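3-hydroxyisobutyrate dehydrogenase (Salmonella typhimurium, PDB 3G0O) probably oxidises L-threonate to 2-dehydro-L-erythronate, taking NAD(+) in preference to NADP(+) as the hydride acceptor. Local coordinates at residues A[142-145]-A[150-153]; A[13-18]-A[41-46]; A[192-197]-A[287-292]. One frame throughout, in Å; residues are numbered along the deposited sequence.

In the fold
All three contacts are apolar and largely buried, interactions 1 and 2 wholly so, while Ile290 of interaction 3 is partly exposed; none has a hydrogen bond between its two segments. Interactions 1 and 2 belong to the N-terminal nucleotide-binding domain, with centres 23 Å apart and no shared helix or strand. Interaction 1 sets an aromatic ring against the backbone of strand 140-145, whereas interaction 2 packs aliphatic groups between a glycine-rich turn and helix 40-48. Interaction 3 lies in the all-helical C-terminal part, its centre 36 Å from that of interaction 1. It joins a helix to the C-terminal tail through an alanine, beside the second subunit, which also packs against Met143 of interaction 1.

Interaction 1 of 3, residues A[142-145]-A[150-153]; sequences VMAS and AFTR
Phe151 reaches from helix 148-161 to strand 140-145 and meets Ala144 with the far end of its ring. Ala144 CB points toward the helix and lies 4.0 Å from Phe151 CZ, with CE1 at the same range, so the methyl group packs against that corner of the ring. Beside it, Ala144 O stands at the ring edge, in the ring plane, 3.8 Å from Phe151 CZ. This is an edge approach of aromatic C-H to carbonyl oxygen rather than a hydrogen bond. The peptide that follows continues the contact, Ser145 N lying obliquely 4.1 Å from Phe151 CZ. The ring gets there because CG sits anti to the carbonyl carbon (chi1 -86°). The CB atom leaves the helix without aiming at the strand, and the length of the ring bridges the 8.5 Å between Ser145 CA and Phe151 CA.

This compact patch, 104 Å² in all, contrasts with the outer side of the same helical turn, where Thr152 is exposed and Arg153 partly so. There the guanidinium of Arg153 turns away from the strand, forming a salt bridge with Asp66 through NH2 and a hydrogen bond to Gly95 O through NE. On the strand, Ser145 CB points away from the helix, and its buried OG is held by Thr171 O and Gly175 N, the latter in the first turn of helix 174-202, which also carries Lys179, the predicted active-site residue, its side chain about 10 Å from that of Ser145.

The contact joins the first strand and the helix of a beta-alpha-beta unit completed by the parallel strand 162-169, whose Arg167 makes a cation-pi contact with Phe151. Strand 140-145 itself lies between that strand, paired through Ala144, and the antiparallel strand 122-129, paired through Met143.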
loop_
_atom_site.group_PDB
_atom_site.type_symbol
_atom_site.label_atom_id
_atom_site.label_comp_id
_atom_site.label_asym_id
_atom_site.label_seq_id
_atom_site.Cartn_x
_atom_site.Cartn_y
_atom_site.Cartn_z
ATOM N N VAL A 142 8.630 -13.048 9.510
ATOM C CA VAL A 142 9.069 -14.299 8.917
ATOM C C VAL A 142 7.883 -15.167 8.529
ATOM O O VAL A 142 6.951 -15.344 9.309
ATOM C CB VAL A 142 9.962 -15.097 9.897
ATOM C CG1 VAL A 142 10.586 -16.292 9.186
ATOM C CG2 VAL A 142 11.040 -14.188 10.475
HETATM N N MSE A 143 7.915 -15.679 7.303
HETATM C CA MSE A 143 6.875 -16.571 6.811
HETATM C C MSE A 143 7.600 -17.902 6.657
HETATM O O MSE A 143 8.198 -18.199 5.621
HETATM C CB MSE A 143 6.295 -16.058 5.485
HETATM C CG MSE A 143 7.293 -15.470 4.505
HETATM SE SE MSE A 143 6.558 -13.896 3.593
HETATM C CE MSE A 143 7.535 -12.549 4.575
ATOM N N ALA A 144 7.544 -18.703 7.715
ATOM C CA ALA A 144 8.260 -19.965 7.748
ATOM C C ALA A 144 7.449 -21.241 7.818
ATOM O O ALA A 144 6.334 -21.271 8.334
ATOM C CB ALA A 144 9.252 -19.937 8.912
ATOM N N SER A 145 8.045 -22.304 7.291
ATOM C CA SER A 145 7.439 -23.624 7.314
ATOM C C SER A 145 8.584 -24.620 7.484
ATOM O O SER A 145 9.672 -24.431 6.934
ATOM C CB SER A 145 6.666 -23.900 6.018
ATOM O OG SER A 145 7.524 -23.947 4.895
ATOM N N ALA A 150 13.393 -27.961 13.455
ATOM C CA ALA A 150 13.976 -26.745 12.885
ATOM C C ALA A 150 13.522 -25.513 13.661
ATOM O O ALA A 150 14.335 -24.657 14.008
ATOM C CB ALA A 150 13.588 -26.610 11.407
ATOM N N PHE A 151 12.221 -25.422 13.926
ATOM C CA PHE A 151 11.675 -24.290 14.667
ATOM C C PHE A 151 12.282 -24.184 16.059
ATOM O O PHE A 151 12.623 -23.094 16.520
ATOM C CB PHE A 151 10.151 -24.413 14.790
ATOM C CG PHE A 151 9.398 -23.841 13.616
ATOM C CD1 PHE A 151 9.364 -22.466 13.400
ATOM C CD2 PHE A 151 8.744 -24.675 12.717
ATOM C CE1 PHE A 151 8.688 -21.929 12.301
ATOM C CE2 PHE A 151 8.065 -24.145 11.614
ATOM C CZ PHE A 151 8.040 -22.770 11.410
ATOM N N THR A 152 12.417 -25.326 16.724
ATOM C CA THR A 152 12.970 -25.358 18.070
ATOM C C THR A 152 14.435 -24.939 18.102
ATOM O O THR A 152 14.834 -24.123 18.925
ATOM C CB THR A 152 12.835 -26.767 18.694
ATOM O OG1 THR A 152 11.447 -27.110 18.802
ATOM C CG2 THR A 152 13.472 -26.804 20.082
ATOM N N ARG A 153 15.233 -25.499 17.201
ATOM C CA ARG A 153 16.653 -25.184 17.148
ATOM C C ARG A 153 16.899 -23.711 16.846
ATOM O O ARG A 153 17.809 -23.100 17.406
ATOM C CB ARG A 153 17.339 -26.027 16.076
ATOM C CG ARG A 153 18.844 -26.066 16.203
ATOM C CD ARG A 153 19.250 -26.979 17.353
ATOM N NE ARG A 153 20.672 -27.277 17.306
ATOM C CZ ARG A 153 21.599 -26.600 17.969
ATOM N NH1 ARG A 153 21.267 -25.582 18.752
ATOM N NH2 ARG A 153 22.864 -26.926 17.820
#

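Interaction 2 of 3, residues A[13-18]-A[41-46]; sequences VGLGSM and QACANL
Leu46 N bonds to Ala42 O at 3.1 Å, closing the turn of helix 40-48 whose Ala42 and Leu46 both set their CB toward the glycine-rich turn. Leu15 belongs to this turn of a Rossmann-type fold, where Gly14 and Gly16 fit the GxGxxG pattern between strand 9-13 and helix 17-28; such turns commonly receive the dinucleotide pyrophosphate, and this one probably does so for NAD(+). Gly14 has a positive phi of 106°, a region open mainly to glycine, and Gly16 takes the N-cap position of helix 17-28. The turn is held from strand 32-36 and just beyond it: Leu15 N is hydrogen-bonded to Asp37 OD1, and Gly14 pairs through its backbone with Ala36.

Across the contact the packing is aliphatic. Leu15 CB approaches Ala42 CB at 3.9 Å, methylene against methyl. With CG anti to the carbonyl carbon (chi1 -61°), the Leu15 side chain reaches out to the helix, and CD1 also touches Ala42 CB, at 4.1 Å. Further contacts of this branch are looser: the same Leu15 CD1 lies 4.4 Å from Cys43 SG and 4.3 Å from Leu46 CD2.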
loop_
_atom_site.group_PDB
_atom_site.type_symbol
_atom_site.label_atom_id
_atom_site.label_comp_id
_atom_site.label_asym_id
_atom_site.label_seq_id
_atom_site.Cartn_x
_atom_site.Cartn_y
_atom_site.Cartn_z
ATOM N N VAL A 13 24.998 -15.558 6.724
ATOM C CA VAL A 13 25.623 -15.535 5.404
ATOM C C VAL A 13 24.826 -14.591 4.509
ATOM O O VAL A 13 23.649 -14.829 4.230
ATOM C CB VAL A 13 25.647 -16.937 4.775
ATOM C CG1 VAL A 13 26.421 -16.908 3.466
ATOM C CG2 VAL A 13 26.278 -17.926 5.741
ATOM N N GLY A 14 25.477 -13.526 4.061
ATOM C CA GLY A 14 24.802 -12.538 3.238
ATOM C C GLY A 14 24.575 -11.342 4.137
ATOM O O GLY A 14 23.604 -11.298 4.893
ATOM N N LEU A 15 25.484 -10.374 4.071
ATOM C CA LEU A 15 25.392 -9.193 4.912
ATOM C C LEU A 15 24.892 -7.946 4.192
ATOM O O LEU A 15 25.491 -6.869 4.286
ATOM C CB LEU A 15 26.751 -8.922 5.565
ATOM C CG LEU A 15 27.230 -10.074 6.457
ATOM C CD1 LEU A 15 28.644 -9.790 6.952
ATOM C CD2 LEU A 15 26.264 -10.257 7.623
ATOM N N GLY A 16 23.793 -8.107 3.465
ATOM C CA GLY A 16 23.191 -6.981 2.777
ATOM C C GLY A 16 22.433 -6.209 3.839
ATOM O O GLY A 16 22.699 -6.381 5.028
ATOM N N SER A 17 21.487 -5.372 3.434
ATOM C CA SER A 17 20.719 -4.593 4.399
ATOM C C SER A 17 20.004 -5.480 5.412
ATOM O O SER A 17 20.061 -5.231 6.620
ATOM C CB SER A 17 19.696 -3.717 3.675
ATOM O OG SER A 17 20.343 -2.709 2.922
HETATM N N MSE A 18 19.335 -6.515 4.917
HETATM C CA MSE A 18 18.602 -7.423 5.786
HETATM C C MSE A 18 19.555 -8.263 6.633
HETATM O O MSE A 18 19.332 -8.445 7.828
HETATM C CB MSE A 18 17.692 -8.334 4.957
HETATM C CG MSE A 18 16.597 -7.593 4.177
HETATM SE SE MSE A 18 15.359 -6.582 5.301
HETATM C CE MSE A 18 14.148 -8.013 5.778
ATOM N N GLN A 41 33.956 -4.575 3.963
ATOM C CA GLN A 41 33.559 -3.494 4.849
ATOM C C GLN A 41 32.429 -3.945 5.773
ATOM O O GLN A 41 32.364 -3.530 6.930
ATOM C CB GLN A 41 33.149 -2.276 4.022
ATOM C CG GLN A 41 33.120 -0.976 4.819
ATOM C CD GLN A 41 34.424 -0.694 5.569
ATOM O OE1 GLN A 41 34.427 0.001 6.587
ATOM N NE2 GLN A 41 35.535 -1.222 5.063
ATOM N N ALA A 42 31.549 -4.807 5.269
ATOM C CA ALA A 42 30.448 -5.330 6.078
ATOM C C ALA A 42 31.057 -6.200 7.180
ATOM O O ALA A 42 30.660 -6.133 8.345
ATOM C CB ALA A 42 29.510 -6.167 5.211
ATOM N N CYS A 43 32.034 -7.014 6.794
ATOM C CA CYS A 43 32.701 -7.897 7.738
ATOM C C CYS A 43 33.411 -7.102 8.825
ATOM O O CYS A 43 33.246 -7.376 10.013
ATOM C CB CYS A 43 33.694 -8.789 6.996
ATOM S SG CYS A 43 32.896 -9.965 5.880
ATOM N N ALA A 44 34.187 -6.104 8.415
ATOM C CA ALA A 44 34.918 -5.268 9.360
ATOM C C ALA A 44 33.985 -4.608 10.369
ATOM O O ALA A 44 34.298 -4.541 11.557
ATOM C CB ALA A 44 35.719 -4.205 8.610
ATOM N N ASN A 45 32.839 -4.111 9.907
ATOM C CA ASN A 45 31.899 -3.474 10.822
ATOM C C ASN A 45 31.380 -4.455 11.851
ATOM O O ASN A 45 31.206 -4.103 13.015
ATOM C CB ASN A 45 30.690 -2.898 10.090
ATOM C CG ASN A 45 31.031 -1.693 9.276
ATOM O OD1 ASN A 45 31.890 -0.897 9.657
ATOM N ND2 ASN A 45 30.351 -1.532 8.146
ATOM N N LEU A 46 31.113 -5.680 11.412
ATOM C CA LEU A 46 30.594 -6.696 12.312
ATOM C C LEU A 46 31.632 -7.038 13.375
ATOM O O LEU A 46 31.299 -7.187 14.550
ATOM C CB LEU A 46 30.203 -7.947 11.522
ATOM C CG LEU A 46 29.055 -8.758 12.124
ATOM C CD1 LEU A 46 27.813 -7.876 12.236
ATOM C CD2 LEU A 46 28.766 -9.969 11.251
#

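Interaction 3 of 3, residues A[192-197]-A[287-292]; sequences AAAEAM and SAVIKI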
loop_
_atom_site.group_PDB
_atom_site.type_symbol
_atom_site.label_atom_id
_atom_site.label_comp_id
_atom_site.label_asym_id
_atom_site.label_seq_id
_atom_site.Cartn_x
_atom_site.Cartn_y
_atom_site.Cartn_z
ATOM N N ALA A 192 2.941 0.417 -9.572
ATOM C CA ALA A 192 1.771 1.285 -9.516
ATOM C C ALA A 192 2.179 2.661 -8.996
ATOM O O ALA A 192 1.712 3.681 -9.493
ATOM C CB ALA A 192 0.693 0.671 -8.618
ATOM N N ALA A 193 3.062 2.688 -8.000
ATOM C CA ALA A 193 3.524 3.959 -7.450
ATOM C C ALA A 193 4.202 4.751 -8.566
ATOM O O ALA A 193 3.931 5.940 -8.755
ATOM C CB ALA A 193 4.508 3.715 -6.301
ATOM N N ALA A 194 5.075 4.077 -9.313
ATOM C CA ALA A 194 5.794 4.715 -10.406
ATOM C C ALA A 194 4.838 5.250 -11.459
ATOM O O ALA A 194 5.003 6.365 -11.953
ATOM C CB ALA A 194 6.765 3.732 -11.043
ATOM N N GLU A 195 3.836 4.450 -11.808
ATOM C CA GLU A 195 2.864 4.863 -12.807
ATOM C C GLU A 195 2.147 6.132 -12.357
ATOM O O GLU A 195 2.005 7.081 -13.130
ATOM C CB GLU A 195 1.851 3.739 -13.052
ATOM C CG GLU A 195 0.807 4.048 -14.116
ATOM C CD GLU A 195 0.016 2.816 -14.504
ATOM O OE1 GLU A 195 0.644 1.814 -14.911
ATOM O OE2 GLU A 195 -1.226 2.848 -14.401
ATOM N N ALA A 196 1.717 6.154 -11.100
ATOM C CA ALA A 196 1.006 7.309 -10.555
ATOM C C ALA A 196 1.866 8.571 -10.478
ATOM O O ALA A 196 1.394 9.668 -10.777
ATOM C CB ALA A 196 0.455 6.973 -9.178
HETATM N N MSE A 197 3.127 8.420 -10.088
HETATM C CA MSE A 197 4.011 9.580 -9.984
HETATM C C MSE A 197 4.395 10.114 -11.359
HETATM O O MSE A 197 4.523 11.315 -11.541
HETATM C CB MSE A 197 5.264 9.235 -9.171
HETATM C CG MSE A 197 4.982 9.012 -7.692
HETATM SE SE MSE A 197 4.354 10.636 -6.777
HETATM C CE MSE A 197 6.016 11.127 -5.930
ATOM N N SER A 287 12.891 1.503 -8.136
ATOM C CA SER A 287 11.997 2.623 -8.376
ATOM C C SER A 287 12.253 3.181 -9.777
ATOM O O SER A 287 11.440 3.935 -10.308
ATOM C CB SER A 287 12.190 3.726 -7.322
ATOM O OG SER A 287 13.498 4.273 -7.354
ATOM N N ALA A 288 13.375 2.785 -10.380
ATOM C CA ALA A 288 13.727 3.247 -11.723
ATOM C C ALA A 288 12.767 2.711 -12.781
ATOM O O ALA A 288 12.853 3.087 -13.953
ATOM C CB ALA A 288 15.162 2.852 -12.069
ATOM N N VAL A 289 11.855 1.832 -12.376
ATOM C CA VAL A 289 10.875 1.306 -13.318
ATOM C C VAL A 289 10.063 2.494 -13.854
ATOM O O VAL A 289 9.485 2.433 -14.942
ATOM C CB VAL A 289 9.919 0.291 -12.634
ATOM C CG1 VAL A 289 9.120 0.976 -11.531
ATOM C CG2 VAL A 289 8.990 -0.327 -13.673
ATOM N N ILE A 290 10.036 3.582 -13.087
ATOM C CA ILE A 290 9.309 4.780 -13.487
ATOM C C ILE A 290 9.892 5.368 -14.781
ATOM O O ILE A 290 9.217 6.094 -15.507
ATOM C CB ILE A 290 9.361 5.863 -12.373
ATOM C CG1 ILE A 290 8.338 6.962 -12.672
ATOM C CG2 ILE A 290 10.763 6.472 -12.291
ATOM C CD1 ILE A 290 8.170 7.979 -11.548
ATOM N N LYS A 291 11.145 5.037 -15.074
ATOM C CA LYS A 291 11.796 5.559 -16.269
ATOM C C LYS A 291 11.231 5.049 -17.597
ATOM O O LYS A 291 11.512 5.625 -18.650
ATOM C CB LYS A 291 13.304 5.293 -16.195
ATOM C CG LYS A 291 13.982 6.078 -15.079
ATOM C CD LYS A 291 15.484 5.842 -15.035
ATOM C CE LYS A 291 16.138 6.710 -13.965
ATOM N NZ LYS A 291 17.617 6.534 -13.916
ATOM N N ILE A 292 10.435 3.982 -17.568
ATOM C CA ILE A 292 9.860 3.477 -18.816
ATOM C C ILE A 292 8.821 4.459 -19.358
ATOM O O ILE A 292 8.404 4.374 -20.513
ATOM C CB ILE A 292 9.198 2.089 -18.630
ATOM C CG1 ILE A 292 8.002 2.189 -17.683
ATOM C CG2 ILE A 292 10.226 1.100 -18.094
ATOM C CD1 ILE A 292 7.244 0.875 -17.528
#
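The backbones of Ala194 and Ile290 come unusually near, their CA atoms 4.7 Å apart, where helix 174-202 passes the 3-10 segment 287-292 of the C-terminal tail. The tail keeps its tight coil through i to i+3 bonds such as Lys291 N to Ala288 O, 2.8 Å. The small side chain of Ala194 makes the approach possible: its CB points at the tail and sits between two branched residues, 3.6 Å from Ile290 CB and 3.7 Å from Val289 CG1. Ile290 then slants across the helix surface toward Met197. Its CG1 is anti to the backbone N (chi1 -167°) and the chain continues extended, which carries CG1 to 3.5 Å from Ala194 O and CD1 onward to 4.0 Å from Met197 CB. Both steps are van der Waals contacts. Beyond CB, the side chain of Met197, a selenomethionine here, bends at chi2 and leads away from the tail.

That end packs on helix 207-214, touching Leu207, Met210 and Tyr211, while Val289 rests on Phe273 of helix 264-281. Glu195 points away from the tail to the second subunit, where its carboxylate oxygens accept hydrogen bonds from Leu265 N and Ala266 N of that chain. The contact thus ties the C-terminal tail to helix 174-202, whose Ala192 and Ala196 pack on Val188 and Leu185 of the second subunit.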